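Glutamate--tRNA ligase (PDB 3AII) probably attaches glutamate to tRNA(Glu), and as a non-discriminating archaeal enzyme also to tRNA(Gln), after activating the amino acid with ATP. Local coordinates at residues V190-P195 with C208-L213. Numbering follows the deposited sequence.
With ZN (zinc ion), chain D.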
loop_
_atom_site.group_PDB
_atom_site.type_symbol
_atom_site.label_atom_id
_atom_site.label_comp_id
_atom_site.label_asym_id
_atom_site.label_seq_id
_atom_site.Cartn_x
_atom_site.Cartn_y
_atom_site.Cartn_z
ATOM N N VAL A 190 -24.129 -10.403 -29.869
ATOM C CA VAL A 190 -23.708 -9.028 -30.124
ATOM C C VAL A 190 -24.912 -8.107 -30.182
ATOM O O VAL A 190 -25.770 -8.244 -31.060
ATOM C CB VAL A 190 -22.909 -8.893 -31.407
ATOM C CG1 VAL A 190 -22.476 -7.431 -31.586
ATOM C CG2 VAL A 190 -21.691 -9.824 -31.368
ATOM N N CYS A 191 -24.962 -7.172 -29.244
ATOM C CA CYS A 191 -26.097 -6.270 -29.124
ATOM C C CYS A 191 -25.755 -4.912 -29.702
ATOM O O CYS A 191 -24.801 -4.255 -29.274
ATOM C CB CYS A 191 -26.505 -6.114 -27.669
ATOM S SG CYS A 191 -27.953 -5.057 -27.455
ATOM N N THR A 192 -26.566 -4.496 -30.673
ATOM C CA THR A 192 -26.395 -3.220 -31.350
ATOM C C THR A 192 -27.455 -2.210 -30.912
ATOM O O THR A 192 -27.567 -1.138 -31.502
ATOM C CB THR A 192 -26.503 -3.400 -32.878
ATOM O OG1 THR A 192 -27.687 -4.150 -33.184
ATOM C CG2 THR A 192 -25.288 -4.150 -33.420
ATOM N N CYS A 193 -28.234 -2.559 -29.889
ATOM C CA CYS A 193 -29.272 -1.670 -29.359
ATOM C C CYS A 193 -28.671 -0.416 -28.757
ATOM O O CYS A 193 -27.551 -0.436 -28.264
ATOM C CB CYS A 193 -30.094 -2.371 -28.272
ATOM S SG CYS A 193 -31.126 -3.742 -28.851
ATOM N N ARG A 194 -29.429 0.674 -28.783
ATOM C CA ARG A 194 -29.053 1.856 -28.025
ATOM C C ARG A 194 -29.141 1.474 -26.555
ATOM O O ARG A 194 -30.149 0.919 -26.118
ATOM C CB ARG A 194 -30.002 3.016 -28.332
ATOM C CG ARG A 194 -30.154 3.310 -29.817
ATOM C CD ARG A 194 -28.838 3.753 -30.445
ATOM N NE ARG A 194 -28.791 3.453 -31.876
ATOM C CZ ARG A 194 -27.885 3.939 -32.721
ATOM N NH1 ARG A 194 -26.946 4.769 -32.287
ATOM N NH2 ARG A 194 -27.922 3.603 -34.005
ATOM N N PRO A 195 -28.081 1.753 -25.788
ATOM C CA PRO A 195 -28.027 1.327 -24.387
ATOM C C PRO A 195 -29.276 1.636 -23.551
ATOM O O PRO A 195 -29.672 0.782 -22.764
ATOM C CB PRO A 195 -26.802 2.063 -23.852
ATOM C CG PRO A 195 -25.893 2.144 -25.049
ATOM C CD PRO A 195 -26.801 2.338 -26.236
ATOM N N CYS A 208 -34.185 -8.205 -26.250
ATOM C CA CYS A 208 -34.041 -7.426 -27.466
ATOM C C CYS A 208 -33.961 -8.400 -28.631
ATOM O O CYS A 208 -33.837 -9.611 -28.433
ATOM C CB CYS A 208 -32.792 -6.537 -27.414
ATOM S SG CYS A 208 -31.223 -7.446 -27.546
ATOM N N HIS A 209 -34.039 -7.871 -29.843
ATOM C CA HIS A 209 -33.963 -8.697 -31.040
ATOM C C HIS A 209 -32.630 -9.440 -31.156
ATOM O O HIS A 209 -32.579 -10.563 -31.653
ATOM C CB HIS A 209 -34.205 -7.836 -32.284
ATOM C CG HIS A 209 -33.883 -8.529 -33.569
ATOM N ND1 HIS A 209 -34.660 -9.547 -34.080
ATOM C CD2 HIS A 209 -32.872 -8.348 -34.449
ATOM C CE1 HIS A 209 -34.139 -9.966 -35.219
ATOM N NE2 HIS A 209 -33.052 -9.257 -35.466
ATOM N N CYS A 210 -31.555 -8.809 -30.688
ATOM C CA CYS A 210 -30.212 -9.356 -30.854
ATOM C C CYS A 210 -30.096 -10.710 -30.152
ATOM O O CYS A 210 -29.330 -11.583 -30.574
ATOM C CB CYS A 210 -29.173 -8.395 -30.264
ATOM S SG CYS A 210 -29.368 -6.652 -30.760
ATOM N N ARG A 211 -30.848 -10.860 -29.071
ATOM C CA ARG A 211 -30.759 -12.048 -28.231
ATOM C C ARG A 211 -31.255 -13.298 -28.951
ATOM O O ARG A 211 -30.983 -14.414 -28.510
ATOM C CB ARG A 211 -31.552 -11.849 -26.941
ATOM C CG ARG A 211 -31.057 -12.689 -25.774
ATOM C CD ARG A 211 -31.995 -12.569 -24.587
ATOM N NE ARG A 211 -31.335 -12.857 -23.313
ATOM C CZ ARG A 211 -31.363 -14.034 -22.693
ATOM N NH1 ARG A 211 -32.018 -15.061 -23.226
ATOM N NH2 ARG A 211 -30.738 -14.182 -21.532
ATOM N N SER A 212 -31.972 -13.109 -30.057
ATOM C CA SER A 212 -32.532 -14.236 -30.800
ATOM C C SER A 212 -31.681 -14.657 -31.996
ATOM O O SER A 212 -32.000 -15.642 -32.670
ATOM C CB SER A 212 -33.958 -13.914 -31.275
ATOM O OG SER A 212 -33.944 -12.919 -32.287
ATOM N N LEU A 213 -30.615 -13.913 -32.277
ATOM C CA LEU A 213 -29.765 -14.227 -33.426
ATOM C C LEU A 213 -29.078 -15.575 -33.259
ATOM O O LEU A 213 -28.796 -16.010 -32.135
ATOM C CB LEU A 213 -28.702 -13.141 -33.642
ATOM C CG LEU A 213 -29.229 -11.726 -33.879
ATOM C CD1 LEU A 213 -28.068 -10.752 -34.008
ATOM C CD2 LEU A 213 -30.098 -11.693 -35.120
HETATM ZN ZN ZN D . -29.873 -5.744 -28.629
#
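Cys191 and Cys193 face Cys208 and Cys210 across a single zinc ion, two Cys-X-Cys pairs that illustrate how a metal can join two short pieces of chain. Each of the four SG atoms lies 2.4 Å from the zinc, and together they surround it roughly tetrahedrally. Three settings of chi1 bring the sulfurs in. Cys191, at the end of strand 188-191, holds SG anti to its own N (chi1 -178°), Cys208 tucks SG between its N and carbonyl carbon (chi1 71°), and Cys193 and Cys210 alike place SG anti to the carbonyl carbon.

Hydrogen bonds to sulfur form the second shell. Thr192 N donates across the contact to Cys210 SG at 3.5 Å, with a fairly straight N-H...S angle of 160°. Within the first pair, Cys193 N donates a hydrogen bond to Cys191 SG, also at 3.5 Å and slightly more bent. One thiolate of each pair is thus gripped by both the metal and a backbone amide.

Van der Waals packing is modest. Cys193 SG rests against Cys208 CB at 3.6 Å, and Cys210 CB meets Val190 O at 3.5 Å; that oxygen also accepts a hydrogen bond from Arg221. From helix 195-203, the helix between the two pairs, Phe198 packs on Cys191, Cys193 and Cys208, and Leu201 on Cys208, while Arg221 of helix 215-224 touches Cys210.

The arrangement is a four-cysteine zinc site within the catalytic domain, consistent with a structural role, tying the end of an edge strand to the loop beyond the intervening helix. Four thiolates around one divalent ion would leave a net negative charge, which the two amide donors, and probably the nearby Arg221, should temper.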